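Local coordinates for protein IS607 family transposase IS1535 (Mycobacterium tuberculosis, PDB 6DGB) that probably binds DNA and carries out the strand exchange of IS607-family transposition, this fragment being the C-terminal catalytic domain of the serine transposase, at residues V2-R14 and A62-R75. Residues are numbered along the deposited sequence; the frame is centred on the assembly and turned at random.
Sequences VVLYARVSSHDRR and ARVIVVEHRDRLAR
Arg-7 and Arg-72 exchange bonds between side chain and backbone. Arg-7 NE donates to Arg-72 O (2.8 Å), and Arg-72 NH1 returns a bond to Arg-7 O (2.8 Å) from above that carbonyl's plane. Arg-7 NH2 also reaches Asp-71 O (2.8 Å), so two successive carbonyls grip one edge of its guanidinium. A bend at chi3 (41°) turns this group across the Arg-72 side chain at about a right angle, with Arg-7 NH2 over the centre of the Arg-72 guanidinium; the two planes are 39° apart. Asp-71 OD2 accepts the N-H of Arg-72 NE (3.1 Å) in a salt bridge, lying in the plane of the Arg-72 guanidinium, and Asp-103 pairs with its NH1. Beside them, Arg-72 O also lies at the edge of the Tyr-5 ring, whose OH bonds Glu-41.

Upstream, strands 3-8 and 64-67 pair in parallel: Val-3 N to Val-64 O, Val-66 N to Val-3 O and Tyr-5 N to Val-66 O. Leu-4 CD2 lies alongside Val-66 CB (3.7 Å) and both residues pack against Leu-24 of helix 14-30, while Val-3 and Ile-65 face Ile-56 of helix 51-58. The direct ladder stops there; where Glu-68 N would next meet Tyr-5 O, a water bridges the two, 2.7 Å from Tyr-5 O. This is the central strand pair of the resolvase fold; Ser-9 with Arg-7, Arg-72 and Arg-75 at its C-terminal ends is consistent with the serine-recombinase active site.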
ATOM      1  N   VAL A   2      18.289   8.920  11.786  1.00 34.92           N
ATOM      2  CA  VAL A   2      18.070   8.993  10.344  1.00 32.82           C
ATOM      3  C   VAL A   2      18.395   7.606   9.814  1.00 34.26           C
ATOM      4  O   VAL A   2      19.453   7.065  10.126  1.00 34.46           O
ATOM      5  CB  VAL A   2      18.901  10.117   9.636  1.00 36.42           C
ATOM      6  CG1 VAL A   2      18.632  10.166   8.133  1.00 35.21           C
ATOM      7  CG2 VAL A   2      18.654  11.488  10.261  1.00 36.61           C
ATOM      8  N   VAL A   3      17.461   7.012   9.064  1.00 28.85           N
ATOM      9  CA  VAL A   3      17.598   5.663   8.509  1.00 27.31           C
ATOM     10  C   VAL A   3      17.656   5.786   7.005  1.00 29.77           C
ATOM     11  O   VAL A   3      16.784   6.405   6.404  1.00 28.52           O
ATOM     12  CB  VAL A   3      16.463   4.679   8.957  1.00 30.12           C
ATOM     13  CG1 VAL A   3      16.735   3.259   8.483  1.00 30.16           C
ATOM     14  CG2 VAL A   3      16.288   4.680  10.460  1.00 30.53           C
ATOM     15  N   LEU A   4      18.695   5.225   6.396  1.00 27.06           N
ATOM     16  CA  LEU A   4      18.784   5.216   4.954  1.00 26.64           C
ATOM     17  C   LEU A   4      18.266   3.844   4.576  1.00 33.18           C
ATOM     18  O   LEU A   4      18.666   2.861   5.198  1.00 34.43           O
ATOM     19  CB  LEU A   4      20.196   5.465   4.458  1.00 27.51           C
ATOM     20  CG  LEU A   4      20.912   6.738   4.944  1.00 30.53           C
ATOM     21  CD1 LEU A   4      22.253   6.883   4.266  1.00 30.83           C
ATOM     22  CD2 LEU A   4      20.102   7.989   4.701  1.00 29.60           C
ATOM     23  N   TYR A   5      17.287   3.789   3.652  1.00 29.11           N
ATOM     24  CA  TYR A   5      16.650   2.532   3.273  1.00 28.71           C
ATOM     25  C   TYR A   5      16.646   2.288   1.748  1.00 32.76           C
ATOM     26  O   TYR A   5      16.208   3.134   0.972  1.00 29.94           O
ATOM     27  CB  TYR A   5      15.243   2.469   3.890  1.00 28.57           C
ATOM     28  CG  TYR A   5      14.465   1.220   3.550  1.00 30.37           C
ATOM     29  CD1 TYR A   5      14.563   0.075   4.339  1.00 33.01           C
ATOM     30  CD2 TYR A   5      13.586   1.196   2.472  1.00 30.43           C
ATOM     31  CE1 TYR A   5      13.845  -1.078   4.033  1.00 33.91           C
ATOM     32  CE2 TYR A   5      12.850   0.051   2.163  1.00 31.48           C
ATOM     33  CZ  TYR A   5      12.978  -1.082   2.950  1.00 41.97           C
ATOM     34  OH  TYR A   5      12.241  -2.198   2.636  1.00 44.91           O
ATOM     35  N   ALA A   6      17.148   1.108   1.342  1.00 32.45           N
ATOM     36  CA  ALA A   6      17.274   0.620  -0.041  1.00 32.56           C
ATOM     37  C   ALA A   6      16.493  -0.670  -0.212  1.00 34.95           C
ATOM     38  O   ALA A   6      16.570  -1.552   0.642  1.00 34.11           O
ATOM     39  CB  ALA A   6      18.740   0.372  -0.374  1.00 34.87           C
ATOM     40  N   ARG A   7      15.739  -0.778  -1.310  1.00 32.44           N
ATOM     41  CA  ARG A   7      14.972  -1.988  -1.629  1.00 32.97           C
ATOM     42  C   ARG A   7      15.125  -2.418  -3.083  1.00 39.50           C
ATOM     43  O   ARG A   7      15.291  -1.591  -3.981  1.00 36.75           O
ATOM     44  CB  ARG A   7      13.472  -1.895  -1.232  1.00 30.18           C
ATOM     45  CG  ARG A   7      12.763  -3.266  -1.190  1.00 29.53           C
ATOM     46  CD  ARG A   7      11.251  -3.214  -1.196  1.00 28.63           C
ATOM     47  NE  ARG A   7      10.700  -2.213  -2.107  1.00 31.18           N
ATOM     48  CZ  ARG A   7      10.407  -2.420  -3.387  1.00 47.50           C
ATOM     49  NH1 ARG A   7      10.583  -3.621  -3.931  1.00 32.47           N
ATOM     50  NH2 ARG A   7       9.924  -1.433  -4.130  1.00 34.09           N
ATOM     51  N   VAL A   8      15.048  -3.736  -3.285  1.00 41.65           N
ATOM     52  CA  VAL A   8      15.080  -4.419  -4.567  1.00 44.45           C
ATOM     53  C   VAL A   8      14.103  -5.653  -4.517  1.00 51.55           C
ATOM     54  O   VAL A   8      13.918  -6.251  -3.450  1.00 50.05           O
ATOM     55  CB  VAL A   8      16.560  -4.688  -4.937  1.00 51.28           C
ATOM     56  CG1 VAL A   8      16.852  -6.140  -5.275  1.00 53.25           C
ATOM     57  CG2 VAL A   8      17.031  -3.737  -6.030  1.00 51.58           C
ATOM     58  N   SER A   9      13.419  -5.956  -5.643  1.00 51.82           N
ATOM     59  CA  SER A   9      12.431  -7.052  -5.739  1.00 52.98           C
ATOM     60  C   SER A   9      13.019  -8.465  -5.701  1.00 64.76           C
ATOM     61  O   SER A   9      12.552  -9.303  -4.921  1.00 65.28           O
ATOM     62  CB  SER A   9      11.559  -6.900  -6.984  1.00 54.11           C
ATOM     63  OG  SER A   9      10.584  -5.886  -6.818  1.00 58.28           O
ATOM     64  N   SER A  10      14.000  -8.737  -6.578  1.00 66.29           N
ATOM     65  CA  SER A  10      14.645 -10.043  -6.706  1.00 70.35           C
ATOM     66  C   SER A  10      16.127  -9.917  -6.444  1.00 79.91           C
ATOM     67  O   SER A  10      16.711  -8.887  -6.790  1.00 80.26           O
ATOM     68  CB  SER A  10      14.426 -10.604  -8.110  1.00 75.61           C
ATOM     69  OG  SER A  10      15.332 -11.650  -8.429  1.00 88.60           O
ATOM     70  N   HIS A  11      16.766 -10.994  -5.926  1.00 79.60           N
ATOM     71  CA  HIS A  11      18.206 -10.960  -5.684  1.00 81.47           C
ATOM     72  C   HIS A  11      18.995 -11.209  -6.984  1.00 85.09           C
ATOM     73  O   HIS A  11      20.021 -11.898  -6.999  1.00 88.31           O
ATOM     74  CB  HIS A  11      18.635 -11.864  -4.522  1.00 84.40           C
ATOM     75  CG  HIS A  11      19.888 -11.381  -3.858  1.00 89.60           C
ATOM     76  ND1 HIS A  11      19.882 -10.280  -3.014  1.00 89.71           N
ATOM     77  CD2 HIS A  11      21.158 -11.847  -3.960  1.00 95.07           C
ATOM     78  CE1 HIS A  11      21.138 -10.118  -2.621  1.00 91.33           C
ATOM     79  NE2 HIS A  11      21.945 -11.037  -3.165  1.00 94.78           N
ATOM     80  N   ASP A  12      18.486 -10.611  -8.074  1.00 77.89           N
ATOM     81  CA  ASP A  12      19.044 -10.547  -9.419  1.00 78.53           C
ATOM     82  C   ASP A  12      19.410  -9.064  -9.644  1.00 79.73           C
ATOM     83  O   ASP A  12      20.415  -8.754 -10.295  1.00 81.03           O
ATOM     84  CB  ASP A  12      18.010 -11.016 -10.457  1.00 79.50           C
ATOM     85  N   ARG A  13      18.620  -8.154  -9.024  1.00 72.17           N
ATOM     86  CA  ARG A  13      18.767  -6.698  -9.102  1.00 69.81           C
ATOM     87  C   ARG A  13      19.698  -6.085  -8.033  1.00 71.91           C
ATOM     88  O   ARG A  13      19.692  -4.863  -7.863  1.00 69.75           O
ATOM     89  CB  ARG A  13      17.379  -6.032  -9.065  1.00 65.50           C
ATOM     90  CG  ARG A  13      16.639  -6.092 -10.380  1.00 70.27           C
ATOM     91  CD  ARG A  13      15.285  -5.446 -10.252  1.00 75.76           C
ATOM     92  NE  ARG A  13      14.347  -5.986 -11.229  1.00 82.33           N
ATOM     93  CZ  ARG A  13      13.477  -6.955 -10.971  1.00 97.45           C
ATOM     94  NH1 ARG A  13      13.404  -7.487  -9.758  1.00 79.08           N
ATOM     95  NH2 ARG A  13      12.672  -7.400 -11.926  1.00 90.37           N
ATOM     96  N   ARG A  14      20.522  -6.914  -7.361  1.00 69.33           N
ATOM     97  CA  ARG A  14      21.455  -6.524  -6.297  1.00 69.27           C
ATOM     98  C   ARG A  14      22.412  -5.343  -6.648  1.00 72.05           C
ATOM     99  O   ARG A  14      22.988  -4.734  -5.734  1.00 71.35           O
ATOM    100  CB  ARG A  14      22.252  -7.747  -5.827  1.00 74.25           C
ATOM    101  N   ALA A  62      13.345   6.063  14.691  1.00 43.13           N
ATOM    102  CA  ALA A  62      13.599   6.268  13.256  1.00 38.62           C
ATOM    103  C   ALA A  62      12.708   7.434  12.827  1.00 41.75           C
ATOM    104  O   ALA A  62      11.617   7.233  12.277  1.00 41.45           O
ATOM    105  CB  ALA A  62      13.280   4.995  12.470  1.00 37.46           C
ATOM    106  N   ARG A  63      13.141   8.664  13.191  1.00 37.64           N
ATOM    107  CA  ARG A  63      12.407   9.907  12.941  1.00 37.14           C
ATOM    108  C   ARG A  63      12.414  10.268  11.464  1.00 38.06           C
ATOM    109  O   ARG A  63      11.428  10.800  10.975  1.00 39.42           O
ATOM    110  CB  ARG A  63      12.962  11.061  13.797  1.00 39.16           C
ATOM    111  CG  ARG A  63      11.949  12.191  14.068  1.00 56.91           C
ATOM    112  CD  ARG A  63      11.812  12.521  15.541  1.00 74.52           C
ATOM    113  NE  ARG A  63      11.358  11.350  16.279  1.00 86.59           N
ATOM    114  CZ  ARG A  63      10.135  11.184  16.766  1.00 99.46           C
ATOM    115  NH1 ARG A  63       9.224  12.138  16.628  1.00 85.92           N
ATOM    116  NH2 ARG A  63       9.817  10.065  17.402  1.00 84.96           N
ATOM    117  N   VAL A  64      13.521  10.001  10.762  1.00 30.25           N
ATOM    118  CA  VAL A  64      13.665  10.307   9.348  1.00 27.03           C
ATOM    119  C   VAL A  64      14.019   9.025   8.603  1.00 26.51           C
ATOM    120  O   VAL A  64      14.955   8.325   8.970  1.00 25.09           O
ATOM    121  CB  VAL A  64      14.666  11.482   9.140  1.00 31.01           C
ATOM    122  CG1 VAL A  64      15.242  11.524   7.729  1.00 30.27           C
ATOM    123  CG2 VAL A  64      14.005  12.808   9.466  1.00 31.43           C
ATOM    124  N   ILE A  65      13.219   8.698   7.601  1.00 22.27           N
ATOM    125  CA  ILE A  65      13.394   7.518   6.765  1.00 22.46           C
ATOM    126  C   ILE A  65      13.636   8.019   5.351  1.00 27.79           C
ATOM    127  O   ILE A  65      12.729   8.569   4.705  1.00 28.64           O
ATOM    128  CB  ILE A  65      12.180   6.546   6.867  1.00 24.45           C
ATOM    129  CG1 ILE A  65      11.999   6.044   8.331  1.00 24.70           C
ATOM    130  CG2 ILE A  65      12.336   5.372   5.874  1.00 24.37           C
ATOM    131  CD1 ILE A  65      10.781   5.426   8.615  1.00 21.70           C
ATOM    132  N   VAL A  66      14.862   7.833   4.880  1.00 23.43           N
ATOM    133  CA  VAL A  66      15.302   8.297   3.572  1.00 23.00           C
ATOM    134  C   VAL A  66      15.300   7.143   2.555  1.00 27.22           C
ATOM    135  O   VAL A  66      15.946   6.106   2.762  1.00 25.94           O
ATOM    136  CB  VAL A  66      16.676   9.055   3.657  1.00 24.46           C
ATOM    137  CG1 VAL A  66      17.035   9.747   2.345  1.00 24.00           C
ATOM    138  CG2 VAL A  66      16.691  10.062   4.802  1.00 24.33           C
ATOM    139  N   VAL A  67      14.559   7.351   1.454  1.00 25.69           N
ATOM    140  CA  VAL A  67      14.479   6.459   0.283  1.00 26.13           C
ATOM    141  C   VAL A  67      14.976   7.160  -0.997  1.00 31.38           C
ATOM    142  O   VAL A  67      14.913   8.389  -1.069  1.00 31.64           O
ATOM    143  CB  VAL A  67      13.065   5.877   0.063  1.00 27.53           C
ATOM    144  CG1 VAL A  67      12.821   4.703   0.988  1.00 26.41           C
ATOM    145  CG2 VAL A  67      11.983   6.945   0.178  1.00 26.81           C
ATOM    146  N   GLU A  68      15.390   6.397  -2.025  1.00 28.83           N
ATOM    147  CA  GLU A  68      15.822   7.017  -3.273  1.00 30.80           C
ATOM    148  C   GLU A  68      14.594   7.545  -3.998  1.00 38.44           C
ATOM    149  O   GLU A  68      14.530   8.740  -4.276  1.00 39.52           O
ATOM    150  CB  GLU A  68      16.636   6.064  -4.144  1.00 33.10           C
ATOM    151  CG  GLU A  68      17.181   6.746  -5.388  1.00 43.89           C
ATOM    152  CD  GLU A  68      17.915   5.872  -6.384  1.00 69.89           C
ATOM    153  OE1 GLU A  68      17.400   4.781  -6.719  1.00 67.14           O
ATOM    154  OE2 GLU A  68      18.960   6.327  -6.906  1.00 71.00           O
ATOM    155  N   HIS A  69      13.611   6.673  -4.265  1.00 35.93           N
ATOM    156  CA  HIS A  69      12.351   7.058  -4.880  1.00 36.66           C
ATOM    157  C   HIS A  69      11.313   6.583  -3.896  1.00 40.34           C
ATOM    158  O   HIS A  69      11.624   5.727  -3.055  1.00 38.76           O
ATOM    159  CB  HIS A  69      12.126   6.356  -6.239  1.00 38.84           C
ATOM    160  CG  HIS A  69      13.145   6.612  -7.322  1.00 44.82           C
ATOM    161  ND1 HIS A  69      13.870   7.802  -7.393  1.00 48.10           N
ATOM    162  CD2 HIS A  69      13.504   5.826  -8.368  1.00 47.76           C
ATOM    163  CE1 HIS A  69      14.659   7.683  -8.453  1.00 48.79           C
ATOM    164  NE2 HIS A  69      14.483   6.511  -9.067  1.00 49.19           N
ATOM    165  N   ARG A  70      10.075   7.128  -4.000  1.00 37.57           N
ATOM    166  CA  ARG A  70       8.904   6.775  -3.176  1.00 35.87           C
ATOM    167  C   ARG A  70       8.567   5.282  -3.272  1.00 38.90           C
ATOM    168  O   ARG A  70       8.360   4.649  -2.238  1.00 39.11           O
ATOM    169  CB  ARG A  70       7.678   7.595  -3.613  1.00 36.64           C
ATOM    170  CG  ARG A  70       7.151   8.554  -2.553  1.00 46.35           C
ATOM    171  CD  ARG A  70       6.012   9.429  -3.063  1.00 54.04           C
ATOM    172  NE  ARG A  70       5.422  10.240  -1.993  1.00 67.10           N
ATOM    173  CZ  ARG A  70       5.964  11.353  -1.506  1.00 88.78           C
ATOM    174  NH1 ARG A  70       7.125  11.794  -1.972  1.00 75.76           N
ATOM    175  NH2 ARG A  70       5.356  12.025  -0.541  1.00 84.25           N
ATOM    176  N   ASP A  71       8.557   4.713  -4.508  1.00 34.45           N
ATOM    177  CA  ASP A  71       8.216   3.314  -4.800  1.00 33.08           C
ATOM    178  C   ASP A  71       9.100   2.266  -4.115  1.00 36.74           C
ATOM    179  O   ASP A  71       8.738   1.085  -4.112  1.00 36.34           O
ATOM    180  CB  ASP A  71       8.162   3.055  -6.313  1.00 35.16           C
ATOM    181  CG  ASP A  71       9.438   3.401  -7.045  1.00 49.15           C
ATOM    182  OD1 ASP A  71       9.558   4.561  -7.510  1.00 51.12           O
ATOM    183  OD2 ASP A  71      10.306   2.503  -7.184  1.00 53.46           O
ATOM    184  N   ARG A  72      10.252   2.674  -3.548  1.00 33.48           N
ATOM    185  CA  ARG A  72      11.152   1.739  -2.867  1.00 32.58           C
ATOM    186  C   ARG A  72      10.613   1.413  -1.483  1.00 38.50           C
ATOM    187  O   ARG A  72      10.831   0.311  -0.972  1.00 39.76           O
ATOM    188  CB  ARG A  72      12.597   2.257  -2.827  1.00 27.00           C
ATOM    189  CG  ARG A  72      13.204   2.509  -4.192  1.00 26.92           C
ATOM    190  CD  ARG A  72      13.571   1.246  -4.937  1.00 33.63           C
ATOM    191  NE  ARG A  72      12.474   0.783  -5.794  1.00 44.43           N
ATOM    192  CZ  ARG A  72      12.302  -0.479  -6.188  1.00 57.01           C
ATOM    193  NH1 ARG A  72      13.151  -1.425  -5.800  1.00 36.20           N
ATOM    194  NH2 ARG A  72      11.278  -0.806  -6.966  1.00 45.65           N
ATOM    195  N   LEU A  73       9.891   2.373  -0.889  1.00 34.26           N
ATOM    196  CA  LEU A  73       9.282   2.186   0.411  1.00 34.24           C
ATOM    197  C   LEU A  73       8.012   1.375   0.223  1.00 40.01           C
ATOM    198  O   LEU A  73       7.711   0.556   1.070  1.00 41.45           O
ATOM    199  CB  LEU A  73       8.963   3.533   1.074  1.00 34.02           C
ATOM    200  CG  LEU A  73       8.854   3.468   2.588  1.00 38.19           C
ATOM    201  CD1 LEU A  73      10.183   3.721   3.235  1.00 37.89           C
ATOM    202  CD2 LEU A  73       7.887   4.461   3.091  1.00 39.35           C
ATOM    203  N   ALA A  74       7.261   1.622  -0.876  1.00 35.87           N
ATOM    204  CA  ALA A  74       6.010   0.947  -1.278  1.00 34.55           C
ATOM    205  C   ALA A  74       5.521   1.443  -2.643  1.00 36.68           C
ATOM    206  O   ALA A  74       5.548   2.648  -2.910  1.00 34.94           O
ATOM    207  CB  ALA A  74       4.915   1.155  -0.233  1.00 35.47           C
ATOM    208  N   ARG A  75       5.070   0.511  -3.503  1.00 35.13           N
ATOM    209  CA  ARG A  75       4.483   0.808  -4.822  1.00 36.04           C
ATOM    210  C   ARG A  75       3.134   1.513  -4.604  1.00 41.23           C
ATOM    211  O   ARG A  75       2.777   2.374  -5.410  1.00 41.57           O
ATOM    212  CB  ARG A  75       4.260  -0.495  -5.614  1.00 38.55           C
ATOM    213  CG  ARG A  75       3.925  -0.306  -7.100  1.00 54.68           C
ATOM    214  CD  ARG A  75       5.119   0.123  -7.965  1.00 61.11           C
ATOM    215  NE  ARG A  75       6.278  -0.740  -7.740  1.00 62.15           N
ATOM    216  CZ  ARG A  75       7.451  -0.641  -8.353  1.00 68.75           C
ATOM    217  NH1 ARG A  75       7.649   0.287  -9.280  1.00 58.24           N
ATOM    218  NH2 ARG A  75       8.438  -1.463  -8.036  1.00 45.40           N
TER
HETATM  219  O   HOH W   1      16.126   3.804  -1.618  1.00 18.26           O